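Local coordinates for protein rhamnonate dehydratase (Gibberella zeae PH-1, PDB 3FXG) that probably catalyses the magnesium-dependent dehydration of rhamnonate to its 2-keto-3-deoxy acid, as an acid-sugar dehydratase of the enolase superfamily, at residues 292-297 / 319-324; 162-167 / 342-347; 223-228 / 251-256; 124-129 / 276-281. All coordinates share one frame; numbering follows the deposited sequence.

Interaction 1 (292-297 / 319-324)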
loop_
_atom_site.group_PDB
_atom_site.type_symbol
_atom_site.label_atom_id
_atom_site.label_comp_id
_atom_site.label_asym_id
_atom_site.label_seq_id
_atom_site.Cartn_x
_atom_site.Cartn_y
_atom_site.Cartn_z
ATOM N N LEU A 292 -9.241 6.112 15.229
ATOM C CA LEU A 292 -10.171 6.519 16.277
ATOM C C LEU A 292 -9.443 6.458 17.616
ATOM O O LEU A 292 -8.865 5.437 17.978
ATOM C CB LEU A 292 -11.398 5.603 16.286
ATOM C CG LEU A 292 -12.282 5.761 15.045
ATOM C CD1 LEU A 292 -13.218 4.583 14.923
ATOM C CD2 LEU A 292 -13.056 7.074 15.126
ATOM N N ASP A 293 -9.469 7.568 18.342
ATOM C CA ASP A 293 -8.786 7.660 19.628
ATOM C C ASP A 293 -9.509 6.922 20.739
ATOM O O ASP A 293 -8.898 6.538 21.739
ATOM C CB ASP A 293 -8.620 9.127 19.995
ATOM C CG ASP A 293 -7.823 9.877 18.961
ATOM O OD1 ASP A 293 -6.592 9.985 19.125
ATOM O OD2 ASP A 293 -8.426 10.332 17.969
ATOM N N ILE A 294 -10.811 6.729 20.558
ATOM C CA ILE A 294 -11.630 6.023 21.538
ATOM C C ILE A 294 -12.789 5.321 20.841
ATOM O O ILE A 294 -13.421 5.896 19.957
ATOM C CB ILE A 294 -12.252 6.996 22.573
ATOM C CG1 ILE A 294 -11.164 7.794 23.286
ATOM C CG2 ILE A 294 -13.074 6.213 23.599
ATOM C CD1 ILE A 294 -11.719 8.802 24.280
ATOM N N ILE A 295 -13.063 4.075 21.219
ATOM C CA ILE A 295 -14.206 3.380 20.643
ATOM C C ILE A 295 -15.239 3.342 21.761
ATOM O O ILE A 295 -14.892 3.162 22.933
ATOM C CB ILE A 295 -13.847 1.967 20.120
ATOM C CG1 ILE A 295 -13.313 1.081 21.241
ATOM C CG2 ILE A 295 -12.825 2.100 18.993
ATOM C CD1 ILE A 295 -13.093 -0.363 20.797
ATOM N N GLN A 296 -16.508 3.515 21.403
ATOM C CA GLN A 296 -17.566 3.613 22.401
ATOM C C GLN A 296 -18.795 2.732 22.215
ATOM O O GLN A 296 -19.881 3.224 21.903
ATOM C CB GLN A 296 -18.004 5.077 22.467
ATOM C CG GLN A 296 -16.828 6.044 22.603
ATOM C CD GLN A 296 -17.197 7.481 22.267
ATOM O OE1 GLN A 296 -17.609 7.784 21.144
ATOM N NE2 GLN A 296 -17.044 8.374 23.240
ATOM N N PRO A 297 -18.652 1.419 22.422
ATOM C CA PRO A 297 -19.812 0.543 22.255
ATOM C C PRO A 297 -20.802 0.717 23.399
ATOM O O PRO A 297 -20.430 1.169 24.483
ATOM C CB PRO A 297 -19.190 -0.848 22.264
ATOM C CG PRO A 297 -18.061 -0.689 23.223
ATOM C CD PRO A 297 -17.459 0.644 22.805
ATOM N N ASP A 319 -3.623 -0.585 22.560
ATOM C CA ASP A 319 -3.751 0.472 23.556
ATOM C C ASP A 319 -4.822 1.495 23.199
ATOM O O ASP A 319 -4.690 2.681 23.508
ATOM C CB ASP A 319 -2.405 1.175 23.765
ATOM C CG ASP A 319 -1.341 0.234 24.291
ATOM O OD1 ASP A 319 -1.652 -0.534 25.226
ATOM O OD2 ASP A 319 -0.200 0.261 23.775
ATOM N N VAL A 320 -5.879 1.037 22.536
ATOM C CA VAL A 320 -6.978 1.924 22.177
ATOM C C VAL A 320 -7.975 1.856 23.328
ATOM O O VAL A 320 -8.484 0.784 23.655
ATOM C CB VAL A 320 -7.681 1.478 20.876
ATOM C CG1 VAL A 320 -8.965 2.281 20.675
ATOM C CG2 VAL A 320 -6.753 1.682 19.682
ATOM N N PRO A 321 -8.252 2.999 23.974
ATOM C CA PRO A 321 -9.204 2.970 25.083
ATOM C C PRO A 321 -10.637 2.682 24.656
ATOM O O PRO A 321 -11.060 3.043 23.554
ATOM C CB PRO A 321 -9.053 4.356 25.707
ATOM C CG PRO A 321 -8.675 5.212 24.542
ATOM C CD PRO A 321 -7.676 4.346 23.804
ATOM N N VAL A 322 -11.369 2.015 25.543
ATOM C CA VAL A 322 -12.766 1.686 25.315
ATOM C C VAL A 322 -13.556 2.425 26.390
ATOM O O VAL A 322 -13.353 2.193 27.580
ATOM C CB VAL A 322 -13.030 0.165 25.467
ATOM C CG1 VAL A 322 -14.506 -0.124 25.259
ATOM C CG2 VAL A 322 -12.196 -0.621 24.461
ATOM N N VAL A 323 -14.430 3.332 25.966
ATOM C CA VAL A 323 -15.267 4.100 26.884
ATOM C C VAL A 323 -16.690 3.908 26.371
ATOM O O VAL A 323 -17.157 4.655 25.516
ATOM C CB VAL A 323 -14.908 5.602 26.858
ATOM C CG1 VAL A 323 -15.801 6.374 27.828
ATOM C CG2 VAL A 323 -13.439 5.792 27.227
ATOM N N PRO A 324 -17.392 2.883 26.880
ATOM C CA PRO A 324 -18.762 2.600 26.453
ATOM C C PRO A 324 -19.747 3.755 26.572
ATOM O O PRO A 324 -19.552 4.689 27.350
ATOM C CB PRO A 324 -19.151 1.388 27.304
ATOM C CG PRO A 324 -18.275 1.505 28.505
ATOM C CD PRO A 324 -16.966 1.949 27.933
HETATM O O HOH W 1 -18.304 7.413 25.664
#
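Ile295 and Val322 form a single beta bridge although 319-324 builds no regular strand. Two bonds define it: Ile295 N donates to Pro321 O (3.2 Å, N-H...O 167°) and Val323 N to Ile295 O (3.1 Å, 161°), the pattern of a parallel bridge. Pro321 and Pro324 have no N-H to give; Pro321 O is nevertheless an acceptor of the bridge, and Pro321 CG lies 3.1 Å from Asp293 O. Side chains meet on both sides of the bridge. Ile294 CG2 touches Val323 CG2 at 3.7 Å, while Ile295 CD1 meets Val322 CG2 at 3.8 Å; the latter follows from chi1 of 60°, which sets Ile295 CG1 between its own backbone N and carbonyl carbon. Gln296 passes Val323 O with its CB at 3.2 Å, and its amide is held farther out, OE1 by Thr272 and NE2 by the magnesium ligand Glu248, which fixes how the amide is turned. The arrangement is consistent with a beta-alpha-beta crossover of the barrel, 319-324 taking the place of the next strand: helix 305-316 connects the two segments and receives Ile295 and Val322 on Ala315, helix 279-287 meets Ile295 through Leu286, and strand 270-273 pairs with strand 294-295.

Interaction 2 (162-167 / 342-347)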
loop_
_atom_site.group_PDB
_atom_site.type_symbol
_atom_site.label_atom_id
_atom_site.label_comp_id
_atom_site.label_asym_id
_atom_site.label_seq_id
_atom_site.Cartn_x
_atom_site.Cartn_y
_atom_site.Cartn_z
ATOM N N GLU A 162 -9.833 1.779 41.790
ATOM C CA GLU A 162 -10.793 1.800 42.887
ATOM C C GLU A 162 -11.825 2.907 42.725
ATOM O O GLU A 162 -12.818 2.959 43.450
ATOM C CB GLU A 162 -10.051 1.951 44.215
ATOM C CG GLU A 162 -9.127 0.778 44.519
ATOM C CD GLU A 162 -9.883 -0.535 44.688
ATOM O OE1 GLU A 162 -9.408 -1.568 44.167
ATOM O OE2 GLU A 162 -10.946 -0.536 45.350
ATOM N N ARG A 163 -11.586 3.790 41.763
ATOM C CA ARG A 163 -12.496 4.892 41.503
ATOM C C ARG A 163 -12.737 5.043 40.006
ATOM O O ARG A 163 -11.814 4.907 39.206
ATOM C CB ARG A 163 -11.913 6.184 42.079
ATOM C CG ARG A 163 -12.632 7.447 41.663
ATOM C CD ARG A 163 -12.185 8.617 42.526
ATOM N NE ARG A 163 -12.572 9.904 41.957
ATOM C CZ ARG A 163 -12.736 11.013 42.671
ATOM N NH1 ARG A 163 -12.550 10.986 43.985
ATOM N NH2 ARG A 163 -13.082 12.146 42.074
ATOM N N LEU A 164 -13.986 5.310 39.638
ATOM C CA LEU A 164 -14.356 5.491 38.238
ATOM C C LEU A 164 -14.731 6.953 38.026
ATOM O O LEU A 164 -15.706 7.432 38.605
ATOM C CB LEU A 164 -15.557 4.609 37.886
ATOM C CG LEU A 164 -15.451 3.671 36.679
ATOM C CD1 LEU A 164 -16.835 3.099 36.385
ATOM C CD2 LEU A 164 -14.921 4.414 35.461
ATOM N N ASP A 165 -13.957 7.656 37.205
ATOM C CA ASP A 165 -14.222 9.064 36.919
ATOM C C ASP A 165 -15.130 9.222 35.700
ATOM O O ASP A 165 -14.960 8.534 34.689
ATOM C CB ASP A 165 -12.906 9.813 36.701
ATOM C CG ASP A 165 -12.055 9.861 37.955
ATOM O OD1 ASP A 165 -12.563 10.329 38.997
ATOM O OD2 ASP A 165 -10.884 9.432 37.904
ATOM N N PHE A 166 -16.093 10.134 35.807
ATOM C CA PHE A 166 -17.061 10.379 34.742
ATOM C C PHE A 166 -16.967 11.756 34.106
ATOM O O PHE A 166 -16.511 12.719 34.723
ATOM C CB PHE A 166 -18.496 10.286 35.276
ATOM C CG PHE A 166 -18.923 8.913 35.708
ATOM C CD1 PHE A 166 -20.031 8.310 35.116
ATOM C CD2 PHE A 166 -18.275 8.252 36.747
ATOM C CE1 PHE A 166 -20.489 7.070 35.557
ATOM C CE2 PHE A 166 -18.725 7.010 37.193
ATOM C CZ PHE A 166 -19.834 6.418 36.597
ATOM N N TYR A 167 -17.431 11.835 32.863
ATOM C CA TYR A 167 -17.530 13.104 32.165
ATOM C C TYR A 167 -19.045 13.162 31.966
ATOM O O TYR A 167 -19.707 12.125 31.950
ATOM C CB TYR A 167 -16.749 13.102 30.841
ATOM C CG TYR A 167 -17.282 12.226 29.732
ATOM C CD1 TYR A 167 -18.316 12.664 28.904
ATOM C CD2 TYR A 167 -16.704 10.984 29.465
ATOM C CE1 TYR A 167 -18.755 11.892 27.833
ATOM C CE2 TYR A 167 -17.137 10.205 28.398
ATOM C CZ TYR A 167 -18.160 10.665 27.585
ATOM O OH TYR A 167 -18.576 9.906 26.515
ATOM N N PRO A 342 -10.321 3.759 30.779
ATOM C CA PRO A 342 -9.985 4.950 31.572
ATOM C C PRO A 342 -11.059 5.728 32.322
ATOM O O PRO A 342 -10.804 6.243 33.411
ATOM C CB PRO A 342 -9.249 5.827 30.563
ATOM C CG PRO A 342 -9.980 5.541 29.304
ATOM C CD PRO A 342 -10.106 4.028 29.343
ATOM N N PHE A 343 -12.245 5.844 31.745
ATOM C CA PHE A 343 -13.302 6.587 32.408
ATOM C C PHE A 343 -14.666 6.198 31.890
ATOM O O PHE A 343 -14.794 5.307 31.052
ATOM C CB PHE A 343 -13.065 8.091 32.256
ATOM C CG PHE A 343 -12.661 8.505 30.869
ATOM C CD1 PHE A 343 -13.608 8.628 29.860
ATOM C CD2 PHE A 343 -11.327 8.757 30.570
ATOM C CE1 PHE A 343 -13.230 8.996 28.566
ATOM C CE2 PHE A 343 -10.938 9.125 29.280
ATOM C CZ PHE A 343 -11.898 9.243 28.277
ATOM N N GLN A 344 -15.685 6.884 32.387
ATOM C CA GLN A 344 -17.052 6.568 32.026
ATOM C C GLN A 344 -17.902 7.773 31.656
ATOM O O GLN A 344 -17.668 8.887 32.119
ATOM C CB GLN A 344 -17.706 5.834 33.201
ATOM C CG GLN A 344 -19.192 5.643 33.057
ATOM C CD GLN A 344 -19.549 4.320 32.441
ATOM O OE1 GLN A 344 -20.608 4.175 31.837
ATOM N NE2 GLN A 344 -18.678 3.335 32.608
ATOM N N GLU A 345 -18.901 7.529 30.819
ATOM C CA GLU A 345 -19.816 8.577 30.411
ATOM C C GLU A 345 -21.099 8.487 31.227
ATOM O O GLU A 345 -21.542 7.398 31.593
ATOM C CB GLU A 345 -20.188 8.438 28.934
ATOM C CG GLU A 345 -21.428 9.247 28.558
ATOM C CD GLU A 345 -21.870 9.054 27.119
ATOM O OE1 GLU A 345 -21.869 7.900 26.643
ATOM O OE2 GLU A 345 -22.239 10.058 26.467
ATOM N N TYR A 346 -21.675 9.640 31.532
ATOM C CA TYR A 346 -22.951 9.674 32.219
ATOM C C TYR A 346 -23.802 10.633 31.414
ATOM O O TYR A 346 -23.464 11.810 31.274
ATOM C CB TYR A 346 -22.850 10.178 33.654
ATOM C CG TYR A 346 -24.077 9.770 34.434
ATOM C CD1 TYR A 346 -24.206 8.468 34.918
ATOM C CD2 TYR A 346 -25.144 10.649 34.615
ATOM C CE1 TYR A 346 -25.363 8.043 35.559
ATOM C CE2 TYR A 346 -26.318 10.235 35.255
ATOM C CZ TYR A 346 -26.414 8.928 35.725
ATOM O OH TYR A 346 -27.551 8.489 36.362
ATOM N N LEU A 347 -24.888 10.113 30.858
ATOM C CA LEU A 347 -25.792 10.913 30.049
ATOM C C LEU A 347 -26.761 11.627 30.980
ATOM O O LEU A 347 -27.635 10.993 31.569
ATOM C CB LEU A 347 -26.545 10.000 29.075
ATOM C CG LEU A 347 -27.395 10.612 27.956
ATOM C CD1 LEU A 347 -27.860 9.503 27.017
ATOM C CD2 LEU A 347 -28.585 11.351 28.545
HETATM O O HOH W 2 -11.853 6.399 35.878
#
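Phe166 lays one ring face over Gln344, whose CB stands 3.9 Å from the ring centroid and 11° off the normal, a CH-pi contact. The two side chains run alongside each other, and Tyr346 CB adds to the packing at 3.7 Å from Phe166 CD1. The neighbouring pair points to the other face of the sheet: the Tyr167 ring lies over Glu345, with CA of the glutamate 4.0 Å from the centroid, and Tyr167 OH passes Glu345 CB at 3.3 Å. A chi1 of 69° folds the tyrosine ring back over its own backbone toward that strand. Three backbone bonds set the parallel register: Gln344 N to Asp165 O (2.9 Å), Tyr167 N to Gln344 O (3.0 Å) and Tyr346 N to Tyr167 O (3.2 Å). Strand 163-167 thus meets strand 344-347, the first barrel strand against the last, which closes the enolase-type barrel. Phe166 and Gln344 face helix 329-335, where both touch Tyr332. Tyr167 and Glu345 carry the polar chemistry: Lys185 NZ bonds to Tyr167 OH and bridges Glu345 OE2, Thr169 also holds OE2, and Ala326 N holds OE1, consistent with a carboxylate kept in a set orientation, its side chain about 5 Å from the magnesium ion.

Interaction 3 (223-228 / 251-256)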
loop_
_atom_site.group_PDB
_atom_site.type_symbol
_atom_site.label_atom_id
_atom_site.label_comp_id
_atom_site.label_asym_id
_atom_site.label_seq_id
_atom_site.Cartn_x
_atom_site.Cartn_y
_atom_site.Cartn_z
ATOM N N CYS A 223 -21.826 14.399 17.794
ATOM C CA CYS A 223 -22.442 14.710 16.508
ATOM C C CYS A 223 -23.519 13.725 16.044
ATOM O O CYS A 223 -24.059 13.860 14.944
ATOM C CB CYS A 223 -21.348 14.846 15.445
ATOM S SG CYS A 223 -20.098 16.117 15.838
ATOM N N TYR A 224 -23.828 12.746 16.888
ATOM C CA TYR A 224 -24.852 11.737 16.613
ATOM C C TYR A 224 -24.945 11.284 15.144
ATOM O O TYR A 224 -25.988 11.441 14.504
ATOM C CB TYR A 224 -26.220 12.260 17.093
ATOM C CG TYR A 224 -27.289 11.193 17.256
ATOM C CD1 TYR A 224 -27.145 10.167 18.194
ATOM C CD2 TYR A 224 -28.434 11.199 16.459
ATOM C CE1 TYR A 224 -28.119 9.166 18.331
ATOM C CE2 TYR A 224 -29.410 10.206 16.586
ATOM C CZ TYR A 224 -29.245 9.193 17.521
ATOM O OH TYR A 224 -30.193 8.198 17.624
HETATM N N MSE A 225 -23.852 10.711 14.637
HETATM C CA MSE A 225 -23.746 10.199 13.263
HETATM C C MSE A 225 -24.425 11.061 12.190
HETATM O O MSE A 225 -24.888 10.551 11.169
HETATM C CB MSE A 225 -24.283 8.751 13.208
HETATM C CG MSE A 225 -25.742 8.556 13.624
HETATM SE SE MSE A 225 -26.301 6.681 13.928
HETATM C CE MSE A 225 -27.739 7.034 15.171
ATOM N N SER A 226 -24.417 12.375 12.387
ATOM C CA SER A 226 -25.107 13.277 11.469
ATOM C C SER A 226 -24.316 14.074 10.438
ATOM O O SER A 226 -24.921 14.751 9.608
ATOM C CB SER A 226 -25.934 14.271 12.281
ATOM O OG SER A 226 -25.079 15.199 12.935
ATOM N N LEU A 227 -22.989 14.024 10.475
ATOM C CA LEU A 227 -22.216 14.811 9.521
ATOM C C LEU A 227 -21.659 13.979 8.373
ATOM O O LEU A 227 -22.113 12.863 8.108
ATOM C CB LEU A 227 -21.065 15.529 10.242
ATOM C CG LEU A 227 -21.432 16.202 11.571
ATOM C CD1 LEU A 227 -20.200 16.890 12.146
ATOM C CD2 LEU A 227 -22.567 17.206 11.357
ATOM N N ASN A 228 -20.687 14.549 7.672
ATOM C CA ASN A 228 -20.029 13.862 6.569
ATOM C C ASN A 228 -18.571 14.306 6.598
ATOM O O ASN A 228 -18.216 15.223 7.343
ATOM C CB ASN A 228 -20.695 14.207 5.232
ATOM C CG ASN A 228 -20.644 15.682 4.916
ATOM O OD1 ASN A 228 -19.569 16.275 4.819
ATOM N ND2 ASN A 228 -21.813 16.285 4.742
ATOM N N LEU A 251 -19.430 10.766 11.732
ATOM C CA LEU A 251 -19.945 10.092 10.547
ATOM C C LEU A 251 -20.973 9.005 10.819
ATOM O O LEU A 251 -21.141 8.541 11.949
ATOM C CB LEU A 251 -18.786 9.464 9.766
ATOM C CG LEU A 251 -17.598 10.371 9.427
ATOM C CD1 LEU A 251 -16.533 9.555 8.688
ATOM C CD2 LEU A 251 -18.066 11.538 8.575
ATOM N N SER A 252 -21.667 8.609 9.758
ATOM C CA SER A 252 -22.635 7.529 9.840
ATOM C C SER A 252 -21.832 6.276 10.183
ATOM O O SER A 252 -20.672 6.156 9.787
ATOM C CB SER A 252 -23.309 7.326 8.481
ATOM O OG SER A 252 -23.885 6.037 8.394
ATOM N N PRO A 253 -22.423 5.339 10.944
ATOM C CA PRO A 253 -21.699 4.112 11.292
ATOM C C PRO A 253 -21.363 3.292 10.037
ATOM O O PRO A 253 -20.533 2.384 10.090
ATOM C CB PRO A 253 -22.676 3.384 12.214
ATOM C CG PRO A 253 -23.391 4.515 12.893
ATOM C CD PRO A 253 -23.659 5.461 11.740
ATOM N N ASP A 254 -22.013 3.611 8.918
ATOM C CA ASP A 254 -21.762 2.912 7.653
ATOM C C ASP A 254 -20.489 3.401 6.968
ATOM O O ASP A 254 -20.061 2.808 5.982
ATOM C CB ASP A 254 -22.903 3.123 6.648
ATOM C CG ASP A 254 -24.150 2.329 6.976
ATOM O OD1 ASP A 254 -24.038 1.134 7.324
ATOM O OD2 ASP A 254 -25.251 2.904 6.860
ATOM N N ASP A 255 -19.894 4.481 7.469
ATOM C CA ASP A 255 -18.699 5.033 6.831
ATOM C C ASP A 255 -17.519 5.293 7.766
ATOM O O ASP A 255 -16.930 6.377 7.763
ATOM C CB ASP A 255 -19.079 6.322 6.077
ATOM C CG ASP A 255 -17.920 6.905 5.262
ATOM O OD1 ASP A 255 -17.056 6.135 4.789
ATOM O OD2 ASP A 255 -17.888 8.143 5.076
ATOM N N THR A 256 -17.161 4.296 8.565
ATOM C CA THR A 256 -16.021 4.455 9.458
ATOM C C THR A 256 -14.746 4.612 8.619
ATOM O O THR A 256 -13.746 5.165 9.085
ATOM C CB THR A 256 -15.919 3.266 10.436
ATOM O OG1 THR A 256 -17.018 3.328 11.355
ATOM C CG2 THR A 256 -14.615 3.319 11.227
HETATM O O HOH W 3 -21.538 10.283 7.368
#
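Met225, a selenomethionine, reaches across with SE to Pro253 CD at 3.6 Å, while its CB lies 3.4 Å from Leu251 O. Its CA makes a bent CA-H...O contact with the same oxygen, 133° at the hydrogen. At the other end of the contact Leu251 CD2 presses on the backbone of Asn228, 3.4 Å from its carbonyl carbon. No direct hydrogen bond joins the segments; a water does so instead, donating to Leu227 O (2.7 Å) and accepting from Ser252 N (2.9 Å). In the next shell, each segment holds its own shape. Backbone phi is positive at both Tyr224 and Met225, and the turn is tied by Ser226, whose OG (2.6 Å) and N (3.0 Å) both donate to Cys223 O. With chi1 at 60° Met225 CG stands over its own backbone, and the extended chain beyond carries CE over a face of the Tyr224 ring. In 251-256, Ser252 OG accepts from Asp254 N at 3.1 Å, an ST turn that spans Pro253. Asp254 continues to Arg125 of the fourth subunit in a salt bridge. These loops follow barrel strands 219-222 and 246-248: Asn228 N-caps helix 229-238 through Tyr231 N, and Leu251 packs both on that helix, at Thr232, and on helix 259-265, at Phe259 and Ile262.

Interaction 4 (124-129 / 276-281)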
loop_
_atom_site.group_PDB
_atom_site.type_symbol
_atom_site.label_atom_id
_atom_site.label_comp_id
_atom_site.label_asym_id
_atom_site.label_seq_id
_atom_site.Cartn_x
_atom_site.Cartn_y
_atom_site.Cartn_z
ATOM N N GLY A 124 -29.519 -10.826 11.395
ATOM C CA GLY A 124 -28.925 -9.962 12.398
ATOM C C GLY A 124 -27.565 -9.361 12.111
ATOM O O GLY A 124 -27.420 -8.540 11.202
ATOM N N ARG A 125 -26.579 -9.776 12.906
ATOM C CA ARG A 125 -25.197 -9.304 12.835
ATOM C C ARG A 125 -25.081 -7.900 13.413
ATOM O O ARG A 125 -24.097 -7.570 14.078
ATOM C CB ARG A 125 -24.665 -9.337 11.399
ATOM C CG ARG A 125 -24.534 -10.748 10.850
ATOM C CD ARG A 125 -23.671 -10.804 9.594
ATOM N NE ARG A 125 -24.178 -9.966 8.509
ATOM C CZ ARG A 125 -23.570 -8.870 8.064
ATOM N NH1 ARG A 125 -22.431 -8.474 8.616
ATOM N NH2 ARG A 125 -24.085 -8.188 7.044
ATOM N N LYS A 126 -26.090 -7.073 13.166
ATOM C CA LYS A 126 -26.087 -5.721 13.701
ATOM C C LYS A 126 -27.511 -5.294 14.038
ATOM O O LYS A 126 -28.475 -5.931 13.614
ATOM C CB LYS A 126 -25.470 -4.750 12.686
ATOM C CG LYS A 126 -24.021 -5.101 12.320
ATOM C CD LYS A 126 -23.349 -4.013 11.513
ATOM C CE LYS A 126 -21.993 -4.474 10.976
ATOM N NZ LYS A 126 -21.012 -4.836 12.042
ATOM N N GLY A 127 -27.637 -4.236 14.832
ATOM C CA GLY A 127 -28.956 -3.725 15.170
ATOM C C GLY A 127 -29.776 -4.445 16.225
ATOM O O GLY A 127 -29.247 -5.144 17.091
ATOM N N LEU A 128 -31.089 -4.261 16.131
ATOM C CA LEU A 128 -32.057 -4.832 17.071
ATOM C C LEU A 128 -31.828 -6.266 17.558
ATOM O O LEU A 128 -31.868 -6.528 18.760
ATOM C CB LEU A 128 -33.469 -4.710 16.483
ATOM C CG LEU A 128 -34.626 -5.203 17.357
ATOM C CD1 LEU A 128 -34.618 -4.477 18.691
ATOM C CD2 LEU A 128 -35.940 -4.972 16.634
ATOM N N PRO A 129 -31.603 -7.218 16.640
ATOM C CA PRO A 129 -31.384 -8.601 17.082
ATOM C C PRO A 129 -30.221 -8.717 18.065
ATOM O O PRO A 129 -30.273 -9.496 19.025
ATOM C CB PRO A 129 -31.102 -9.342 15.774
ATOM C CG PRO A 129 -31.866 -8.545 14.764
ATOM C CD PRO A 129 -31.564 -7.125 15.173
ATOM N N HIS A 276 -23.039 2.865 17.781
ATOM C CA HIS A 276 -23.947 2.195 16.862
ATOM C C HIS A 276 -23.256 1.140 16.002
ATOM O O HIS A 276 -23.641 0.901 14.860
ATOM C CB HIS A 276 -24.680 3.217 15.996
ATOM C CG HIS A 276 -25.553 4.141 16.785
ATOM N ND1 HIS A 276 -25.166 5.418 17.128
ATOM C CD2 HIS A 276 -26.768 3.950 17.350
ATOM C CE1 HIS A 276 -26.107 5.976 17.872
ATOM N NE2 HIS A 276 -27.089 5.106 18.021
ATOM N N GLU A 277 -22.227 0.512 16.568
ATOM C CA GLU A 277 -21.493 -0.559 15.896
ATOM C C GLU A 277 -21.737 -1.822 16.737
ATOM O O GLU A 277 -22.013 -1.724 17.932
ATOM C CB GLU A 277 -20.001 -0.224 15.821
ATOM C CG GLU A 277 -19.184 -1.197 14.985
ATOM C CD GLU A 277 -19.850 -1.535 13.658
ATOM O OE1 GLU A 277 -20.771 -2.383 13.649
ATOM O OE2 GLU A 277 -19.461 -0.944 12.629
ATOM N N TYR A 278 -21.631 -2.998 16.122
ATOM C CA TYR A 278 -21.916 -4.254 16.823
ATOM C C TYR A 278 -20.944 -5.398 16.539
ATOM O O TYR A 278 -20.361 -5.470 15.459
ATOM C CB TYR A 278 -23.324 -4.731 16.449
ATOM C CG TYR A 278 -24.363 -3.630 16.395
ATOM C CD1 TYR A 278 -25.272 -3.448 17.435
ATOM C CD2 TYR A 278 -24.416 -2.753 15.311
ATOM C CE1 TYR A 278 -26.212 -2.415 17.396
ATOM C CE2 TYR A 278 -25.346 -1.719 15.264
ATOM C CZ TYR A 278 -26.239 -1.555 16.309
ATOM O OH TYR A 278 -27.154 -0.529 16.257
ATOM N N SER A 279 -20.821 -6.300 17.517
ATOM C CA SER A 279 -19.972 -7.497 17.459
ATOM C C SER A 279 -18.476 -7.232 17.380
ATOM O O SER A 279 -18.038 -6.130 17.048
ATOM C CB SER A 279 -20.374 -8.400 16.284
ATOM O OG SER A 279 -19.674 -8.052 15.099
ATOM N N ARG A 280 -17.689 -8.262 17.684
ATOM C CA ARG A 280 -16.239 -8.130 17.643
ATOM C C ARG A 280 -15.786 -7.882 16.210
ATOM O O ARG A 280 -14.761 -7.246 15.972
ATOM C CB ARG A 280 -15.562 -9.386 18.216
ATOM C CG ARG A 280 -15.928 -10.726 17.558
ATOM C CD ARG A 280 -15.204 -11.868 18.288
ATOM N NE ARG A 280 -15.464 -13.203 17.745
ATOM C CZ ARG A 280 -16.388 -14.043 18.206
ATOM N NH1 ARG A 280 -17.164 -13.696 19.226
ATOM N NH2 ARG A 280 -16.516 -15.249 17.663
ATOM N N TYR A 281 -16.575 -8.367 15.258
ATOM C CA TYR A 281 -16.266 -8.200 13.841
ATOM C C TYR A 281 -16.506 -6.761 13.409
ATOM O O TYR A 281 -15.815 -6.240 12.532
ATOM C CB TYR A 281 -17.135 -9.143 13.018
ATOM C CG TYR A 281 -16.942 -10.583 13.417
ATOM C CD1 TYR A 281 -15.756 -11.251 13.116
ATOM C CD2 TYR A 281 -17.924 -11.266 14.129
ATOM C CE1 TYR A 281 -15.553 -12.570 13.514
ATOM C CE2 TYR A 281 -17.732 -12.584 14.533
ATOM C CZ TYR A 281 -16.543 -13.228 14.220
ATOM O OH TYR A 281 -16.342 -14.530 14.611
HETATM O O HOH W 4 -21.449 -7.606 13.061
#
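Lys126 NZ and Glu277 OE1 form a salt bridge at 2.9 Å, across the junction between the N-terminal domain and the barrel domain that together make the enolase superfamily architecture. The ammonium comes from above the carboxylate plane, 40° out of it, while Tyr278 N donates to the same oxygen at 2.7 Å on its anti lone pair. Two donors therefore grip OE1, and the buried carboxylate is held from both the barrel backbone and the N-terminal domain. Lys126 reaches it by a bend at its last torsion, chi4 -61°. A water extends the network: it accepts from Lys126 NZ at 3.0 Å and donates to Ser279 OG at 2.7 Å, and it also lies within bonding distance of Arg125 O. Arg125 itself points its guanidinium to another chain, where Asp254 of the fourth subunit forms a salt bridge with NH1, so the same short segment serves both the domain junction and the assembly. Around this polar group the packing is aromatic. Lys126 CB touches Tyr278 CD2 at 3.5 Å, and Gly127, the N-cap residue of helix 128-148, brings its CA over the tyrosine face, 4.0 Å from the centroid and 26° off the normal. The peptide before it lies over the same face: Gly127 N sits 3.2 Å above the ring plane, over the centre of the Tyr278 ring.

The magnesium ion, held by Asp222, Glu248 and Glu275, relates the four contacts. Side chains of interaction 1 (Gln296) and interaction 2 (Glu345) each come within about 5 Å of it, Met225 of interaction 3 within about 9 Å, and Glu277 of interaction 4 within about 12 Å. Interactions 1 and 2, with centres 13 Å apart, adjoin where Val323 CG2 meets Phe343 CE1 at 3.5 Å, and both reach the same barrel sheet. Interactions 3 and 4, 16 Å between centres, meet at His276, whose CE1 is 3.3 Å from Met225 CE. Both also touch the fourth subunit, while interactions 2 and 4 lie on opposite sides of the chain's centre.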